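5,10-methylenetetrahydromethanopterin reductase (Methanopyrus kandleri, PDB 1EZW) catalyses the reversible, coenzyme F420-dependent reduction of methylenetetrahydromethanopterin to methyltetrahydromethanopterin, a step of methanogenesis from carbon dioxide. Local coordinates at residues K60-T66 against R90-G96; Y139-E143 against G168-F173; N196-P200 against E296-I300. One frame throughout, in Å; residues are numbered along the deposited sequence.

How the interactions relate
Interactions 1 and 2 adjoin each other in the barrel, whereas interaction 3 lies on the far side of the chain's centre from interaction 2. Interaction 1 is core: backbone bonds and apolar branches join segments 60-66 and 90-96. Interaction 2 packs helix 127-142 against the loop leading to strand 173-176; its inner part is apolar and touches interaction 1, where Ile93 N probably bonds to Pro172 O, while its outer part is polar and watered. Interaction 3 is also buried, yet its chemistry is that of a helix end, whose carbonyls are met by an amide and two waters. Its nearest atoms are about 6 Å from those of interaction 1.

Interaction 1 of 3, residues K60-T66 against R90-G96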
# COMPACT_ATOMS: atom_id res chain seq x y z
N LYS A 60 -2.38 15.24 -7.40
CA LYS A 60 -2.08 15.96 -6.15
C LYS A 60 -3.20 15.64 -5.17
O LYS A 60 -4.37 15.44 -5.56
CB LYS A 60 -1.92 17.45 -6.43
CG LYS A 60 -0.67 17.65 -7.31
CD LYS A 60 -0.44 19.13 -7.73
CE LYS A 60 -0.92 19.41 -9.12
NZ LYS A 60 -0.29 20.70 -9.60
N LEU A 61 -2.81 15.54 -3.89
CA LEU A 61 -3.66 15.07 -2.77
C LEU A 61 -3.68 15.99 -1.56
O LEU A 61 -2.62 16.39 -1.10
CB LEU A 61 -3.08 13.72 -2.21
CG LEU A 61 -3.45 12.24 -2.40
CD1 LEU A 61 -4.43 12.03 -3.52
CD2 LEU A 61 -2.15 11.43 -2.63
N GLY A 62 -4.85 16.33 -1.03
CA GLY A 62 -4.81 17.07 0.23
C GLY A 62 -6.16 17.30 0.79
O GLY A 62 -7.22 17.03 0.15
N PRO A 63 -6.19 17.84 2.01
CA PRO A 63 -7.45 18.13 2.66
C PRO A 63 -8.15 19.28 1.94
O PRO A 63 -7.52 20.28 1.64
CB PRO A 63 -7.03 18.47 4.09
CG PRO A 63 -5.67 19.07 3.93
CD PRO A 63 -5.03 18.19 2.87
N GLY A 64 -9.45 19.12 1.69
CA GLY A 64 -10.24 20.16 1.02
C GLY A 64 -11.61 20.18 1.65
O GLY A 64 -12.55 19.58 1.11
N ILE A 65 -11.79 20.90 2.76
CA ILE A 65 -10.75 21.74 3.36
C ILE A 65 -10.65 21.50 4.85
O ILE A 65 -11.60 21.05 5.47
CB ILE A 65 -11.09 23.21 3.20
CG1 ILE A 65 -12.52 23.44 3.66
CG2 ILE A 65 -10.94 23.65 1.75
CD1 ILE A 65 -12.94 24.95 3.64
N THR A 66 -9.49 21.80 5.42
CA THR A 66 -9.38 21.60 6.84
C THR A 66 -9.52 22.97 7.50
O THR A 66 -10.00 23.88 6.85
CB THR A 66 -8.09 20.84 7.22
OG1 THR A 66 -8.11 20.62 8.64
CG2 THR A 66 -6.82 21.59 6.79
N ARG A 90 3.41 15.24 -3.55
CA ARG A 90 2.13 15.55 -4.18
C ARG A 90 1.09 16.23 -3.28
O ARG A 90 -0.06 16.36 -3.67
CB ARG A 90 1.49 14.27 -4.78
CG ARG A 90 2.26 13.79 -5.99
CD ARG A 90 1.59 12.55 -6.54
NE ARG A 90 1.74 11.37 -5.69
CZ ARG A 90 0.75 10.51 -5.44
NH1 ARG A 90 0.98 9.44 -4.66
NH2 ARG A 90 -0.47 10.75 -5.89
N ALA A 91 1.48 16.63 -2.08
CA ALA A 91 0.52 17.24 -1.20
C ALA A 91 0.07 18.63 -1.62
O ALA A 91 0.84 19.37 -2.23
CB ALA A 91 1.08 17.31 0.23
N ILE A 92 -1.15 18.94 -1.23
CA ILE A 92 -1.73 20.29 -1.41
C ILE A 92 -2.46 20.59 -0.12
O ILE A 92 -2.89 19.69 0.63
CB ILE A 92 -2.70 20.36 -2.62
CG1 ILE A 92 -3.86 19.38 -2.43
CG2 ILE A 92 -1.92 20.13 -3.91
CD1 ILE A 92 -4.79 19.19 -3.68
N ILE A 93 -2.64 21.88 0.20
CA ILE A 93 -3.36 22.23 1.42
C ILE A 93 -4.64 23.01 1.05
O ILE A 93 -4.54 23.94 0.24
CB ILE A 93 -2.52 23.21 2.28
CG1 ILE A 93 -1.22 22.55 2.72
CG2 ILE A 93 -3.36 23.70 3.48
CD1 ILE A 93 -0.16 23.56 3.22
N GLY A 94 -5.78 22.61 1.61
CA GLY A 94 -7.05 23.33 1.46
C GLY A 94 -7.37 23.82 2.87
O GLY A 94 -7.57 23.02 3.75
N MET A 95 -7.44 25.14 3.11
CA MET A 95 -7.68 25.62 4.47
C MET A 95 -8.87 26.58 4.47
O MET A 95 -8.94 27.47 3.65
CB MET A 95 -6.42 26.38 4.93
CG MET A 95 -6.51 26.97 6.32
SD MET A 95 -6.65 25.72 7.63
CE MET A 95 -5.08 24.92 7.46
N GLY A 96 -9.79 26.37 5.38
CA GLY A 96 -10.95 27.24 5.50
C GLY A 96 -11.21 27.56 6.96
O GLY A 96 -10.44 27.18 7.83
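Ile92 lays its CG1 branch along the backbone of Leu61 and Gly62 and turns CG2 to Lys60 CB, 3.7 Å away. Ile92 CG1, set between the backbone N and the carbonyl carbon (chi1 60°), comes to 3.5 Å from Gly62 N. With an alanine here those branches are gone, and a gap would probably open between Lys60, the Gly62 amide and the side chains of Tyr33 and Trp35. Arg90 and Leu61 run side by side, pointing the same way, with Arg90 NH2 3.7 Å from Leu61 CD2; the guanidinium is held by Ser87 O, Ile59 O and Thr56 OG1. Beside Ile92 the backbones pair: Leu61 N gives a nearly straight bond to Arg90 O (2.9 Å, 168°), and Ile92 N returns one to Leu61 O from above the carbonyl plane. Ile92 O is buried without a polar partner. At Gly94 any side chain would run into Pro63 O. A non-prolyl cis peptide before Ile65, as known from bacterial luciferase relatives, accompanies a one-residue shift in register, after which Thr66 N bonds to Gly94 O (2.8 Å) and Gly96 N to Thr66 O. Ile65 places CD1 3.6 Å from Gly96 CA. Thr66 and Met95 cross at a slant, CG2 touching CE at 3.8 Å; the threonine's OG1 turns to Asp38. Two single bridges, Leu61 with Ala91 and Thr66 with Met95, join the segments and so close the TIM barrel between its third and fourth strands. Strand 33-36 flanks strand 60-63, Leu61 and Pro63 pack on helix 45-54, and Ile93 and Met95 on helix 127-142.

Interaction 2 of 3, residues Y139-E143 against G168-F173; sequences YQYLE and GSDIPF
The phenol of Tyr139 is driven edge-on into the loop 168-173, and its hydroxyl gives a short hydrogen bond to Ile171 O (OH to O 2.6 Å), arriving 44° above the plane of that carbonyl. The ring's rim is closely lined: CE2 lies 3.4 Å from Ser169 O, and OH stands 3.3 Å from Phe173 CB. Phe173 slants across the tyrosine, its CD1 at the edge of the phenol and 4.0 Å from Tyr139 CE1. Leu142, one helical turn further on, roofs one face of the tyrosine ring with CD1, offset toward the rim. The same methyl meets Ile171 CD1 at 3.8 Å, the leucine and isoleucine side chains crossing at about a right angle, and it also rests on Gly168 O. Ile93 of strand 93-95 touches Tyr139, Ile171 and Phe173 from the barrel wall, and Ile80 of helix 73-86 meets Ile171. The contact thus belongs to a beta-alpha-beta crossover of the TIM barrel: helix 127-142 follows strand 93-95, and the loop returns the chain to the neighbouring parallel strand 173-176. A positive phi at Gly168 (55°) helps the loop turn beside the end of the helix. Toward solvent the packing gives way to a few polar links. Exposed Glu143 bends back at its second torsion (chi2 -77°), which brings OE2 within 2.9 Å of Ser169 OG; the serine hydroxyl donates from well above the carboxylate plane. Water 1 accepts from Ser169 N at 2.9 Å and gives only a weak bond to Glu143 OE1, a second and slacker tie between the loop and the helix end.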
# COMPACT_ATOMS: atom_id res chain seq x y z
N TYR A 139 4.11 27.06 6.98
CA TYR A 139 5.26 27.23 6.12
C TYR A 139 6.56 27.35 6.89
O TYR A 139 7.60 26.92 6.39
CB TYR A 139 4.99 28.38 5.13
CG TYR A 139 4.05 27.82 4.05
CD1 TYR A 139 2.67 27.78 4.25
CD2 TYR A 139 4.58 27.25 2.89
CE1 TYR A 139 1.80 27.16 3.32
CE2 TYR A 139 3.73 26.62 1.93
CZ TYR A 139 2.35 26.59 2.16
OH TYR A 139 1.50 25.98 1.26
N GLN A 140 6.53 27.89 8.11
CA GLN A 140 7.75 27.85 8.91
C GLN A 140 8.13 26.38 9.16
O GLN A 140 9.32 26.03 9.11
CB GLN A 140 7.60 28.53 10.27
CG GLN A 140 7.59 30.09 10.18
CD GLN A 140 7.70 30.69 11.56
OE1 GLN A 140 8.40 30.14 12.41
NE2 GLN A 140 7.06 31.87 11.78
N TYR A 141 7.14 25.53 9.40
CA TYR A 141 7.36 24.10 9.65
C TYR A 141 7.94 23.43 8.39
O TYR A 141 8.91 22.67 8.46
CB TYR A 141 6.01 23.46 10.04
CG TYR A 141 6.09 22.00 10.45
CD1 TYR A 141 6.06 21.64 11.79
CD2 TYR A 141 6.20 21.00 9.49
CE1 TYR A 141 6.13 20.27 12.18
CE2 TYR A 141 6.27 19.64 9.87
CZ TYR A 141 6.23 19.29 11.20
OH TYR A 141 6.24 17.94 11.60
N LEU A 142 7.34 23.71 7.24
CA LEU A 142 7.81 23.15 5.97
C LEU A 142 9.20 23.65 5.57
O LEU A 142 9.90 22.98 4.80
CB LEU A 142 6.80 23.45 4.85
CG LEU A 142 5.44 22.79 4.99
CD1 LEU A 142 4.54 23.30 3.84
CD2 LEU A 142 5.59 21.27 4.86
N GLU A 143 9.61 24.83 6.07
CA GLU A 143 10.95 25.33 5.79
C GLU A 143 11.97 24.65 6.71
O GLU A 143 13.18 24.87 6.57
CB GLU A 143 11.04 26.86 5.96
CG GLU A 143 10.21 27.64 4.91
CD GLU A 143 10.89 27.70 3.55
OE1 GLU A 143 11.89 26.99 3.35
OE2 GLU A 143 10.42 28.48 2.68
N GLY A 168 8.65 20.96 0.37
CA GLY A 168 8.93 22.10 1.25
C GLY A 168 7.90 23.22 1.07
O GLY A 168 6.69 22.97 0.99
N SER A 169 8.34 24.48 1.02
CA SER A 169 7.38 25.55 0.85
C SER A 169 6.72 25.63 -0.53
O SER A 169 5.86 26.49 -0.75
CB SER A 169 8.00 26.90 1.23
OG SER A 169 9.12 27.15 0.41
N ASP A 170 7.09 24.74 -1.46
CA ASP A 170 6.45 24.70 -2.78
C ASP A 170 5.05 24.04 -2.68
O ASP A 170 4.29 24.05 -3.65
CB ASP A 170 7.28 23.92 -3.80
CG ASP A 170 8.47 24.71 -4.31
OD1 ASP A 170 9.30 24.13 -5.04
OD2 ASP A 170 8.56 25.91 -3.98
N ILE A 171 4.72 23.45 -1.52
CA ILE A 171 3.37 22.89 -1.37
C ILE A 171 2.37 24.02 -1.55
O ILE A 171 2.49 25.06 -0.91
CB ILE A 171 3.16 22.26 0.05
CG1 ILE A 171 4.09 21.05 0.17
CG2 ILE A 171 1.69 21.82 0.23
CD1 ILE A 171 3.95 20.30 1.53
N PRO A 172 1.39 23.85 -2.44
CA PRO A 172 0.39 24.90 -2.67
C PRO A 172 -0.57 25.11 -1.52
O PRO A 172 -1.02 24.16 -0.90
CB PRO A 172 -0.37 24.44 -3.91
CG PRO A 172 0.48 23.38 -4.54
CD PRO A 172 1.16 22.70 -3.33
N PHE A 173 -0.89 26.38 -1.26
CA PHE A 173 -1.81 26.72 -0.21
C PHE A 173 -3.09 27.25 -0.81
O PHE A 173 -3.10 28.32 -1.42
CB PHE A 173 -1.21 27.83 0.69
CG PHE A 173 -2.05 28.16 1.89
CD1 PHE A 173 -2.14 27.29 2.99
CD2 PHE A 173 -2.76 29.37 1.93
CE1 PHE A 173 -2.90 27.61 4.11
CE2 PHE A 173 -3.53 29.69 3.05
CZ PHE A 173 -3.61 28.83 4.15
O HOH W 1 11.23 24.78 0.93

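Interaction 3 of 3, residues N196-P200 against E296-I300; sequences NASNP and EAFSI
Asn199 reaches over to the last turn of helix 292-298, and its ND2 donates to Glu296 O at 3.0 Å. The acceptor lies close to the plane of the amide, whereas the donor sits above the plane of the Glu296 carbonyl; the N-H...O angle is 151°. A further approach of ND2 to the Glu296 carboxylate is weak, and doubtful because that side chain has two conformers. Asn199 presents CB to Ala297 O at 3.2 Å and, its CG turned opposite the backbone N (chi1 -175°), sends the amide past it. The next two carbonyls of the helix end are met by water. Water 2 donates to Ala297 O (2.8 Å) and accepts from Ser198 N (2.9 Å); water 3 donates to Phe298 O (2.8 Å) and lies 2.6 Å from Ser198 OG, a hydroxyl also bonded to Cys231 N. Three successive C-terminal carbonyls are therefore satisfied by segment 196-200, one directly and two through bridges. Ser299 OG turns back to Ile295 O of the helix before it. Van der Waals contact is slight: Ser198 CB rests on the backbone of Ser299, and Ile300 CG1 lies 3.7 Å from Ser198 O. The other end of the Asn199 amide, OD1, accepts from Lys201 N, while Asp202 receives a weak bond from Asn199 N. The arrangement is an N-cap with an Asx turn in the beta-alpha loop that joins strand 192-196 of the TIM barrel to helix 200-216.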
# COMPACT_ATOMS: atom_id res chain seq x y z
N ASN A 196 -17.05 27.51 -3.23
CA ASN A 196 -18.19 26.62 -3.32
C ASN A 196 -19.23 27.30 -4.20
O ASN A 196 -20.04 28.08 -3.71
CB ASN A 196 -18.80 26.37 -1.93
CG ASN A 196 -18.05 25.30 -1.14
OD1 ASN A 196 -18.24 25.15 0.07
ND2 ASN A 196 -17.22 24.54 -1.82
N ALA A 197 -19.14 27.03 -5.50
CA ALA A 197 -20.11 27.59 -6.46
C ALA A 197 -19.95 26.87 -7.77
O ALA A 197 -18.86 26.36 -8.07
CB ALA A 197 -19.84 29.12 -6.65
N SER A 198 -21.00 26.88 -8.60
CA SER A 198 -20.98 26.17 -9.87
C SER A 198 -21.43 27.01 -11.07
O SER A 198 -21.54 26.48 -12.17
CB SER A 198 -21.90 24.93 -9.76
OG SER A 198 -21.54 24.14 -8.62
N ASN A 199 -21.63 28.30 -10.87
CA ASN A 199 -22.19 29.14 -11.96
C ASN A 199 -21.33 30.38 -12.25
O ASN A 199 -20.72 30.95 -11.35
CB ASN A 199 -23.63 29.48 -11.53
CG ASN A 199 -24.41 30.23 -12.60
OD1 ASN A 199 -24.19 31.43 -12.82
ND2 ASN A 199 -25.32 29.54 -13.26
N PRO A 200 -21.23 30.79 -13.53
CA PRO A 200 -20.44 31.97 -13.89
C PRO A 200 -20.74 33.22 -13.07
O PRO A 200 -19.81 33.97 -12.77
CB PRO A 200 -20.77 32.15 -15.39
CG PRO A 200 -20.93 30.69 -15.83
CD PRO A 200 -21.86 30.21 -14.73
N GLU A 296 -29.64 24.94 -12.66
CA GLU A 296 -28.73 25.74 -13.48
C GLU A 296 -27.87 26.64 -12.59
O GLU A 296 -26.70 26.91 -12.88
CB GLU A 296 -29.57 26.61 -14.44
CG GLU A 296 -28.82 27.46 -15.46
CD GLU A 296 -28.02 28.59 -14.85
OE1 GLU A 296 -28.42 29.14 -13.79
OE2 GLU A 296 -26.99 28.95 -15.45
N ALA A 297 -28.43 27.11 -11.49
CA ALA A 297 -27.68 27.98 -10.63
C ALA A 297 -26.64 27.28 -9.77
O ALA A 297 -25.53 27.79 -9.57
CB ALA A 297 -28.64 28.73 -9.72
N PHE A 298 -27.00 26.09 -9.29
CA PHE A 298 -26.15 25.43 -8.31
C PHE A 298 -25.47 24.14 -8.66
O PHE A 298 -24.99 23.44 -7.76
CB PHE A 298 -26.98 25.26 -7.03
CG PHE A 298 -27.58 26.56 -6.51
CD1 PHE A 298 -28.97 26.72 -6.40
CD2 PHE A 298 -26.76 27.63 -6.19
CE1 PHE A 298 -29.51 27.95 -5.98
CE2 PHE A 298 -27.29 28.86 -5.76
CZ PHE A 298 -28.67 29.01 -5.66
N SER A 299 -25.38 23.82 -9.94
CA SER A 299 -24.71 22.58 -10.35
C SER A 299 -24.31 22.72 -11.80
O SER A 299 -24.76 23.65 -12.52
CB SER A 299 -25.65 21.37 -10.22
OG SER A 299 -26.58 21.29 -11.30
N ILE A 300 -23.43 21.81 -12.21
CA ILE A 300 -23.02 21.68 -13.60
C ILE A 300 -23.55 20.28 -13.87
O ILE A 300 -22.98 19.28 -13.41
CB ILE A 300 -21.51 21.71 -13.79
CG1 ILE A 300 -20.96 23.10 -13.48
CG2 ILE A 300 -21.14 21.37 -15.22
CD1 ILE A 300 -19.46 23.13 -13.59
O HOH W 2 -23.46 28.23 -7.77
O HOH W 3 -22.82 24.65 -6.45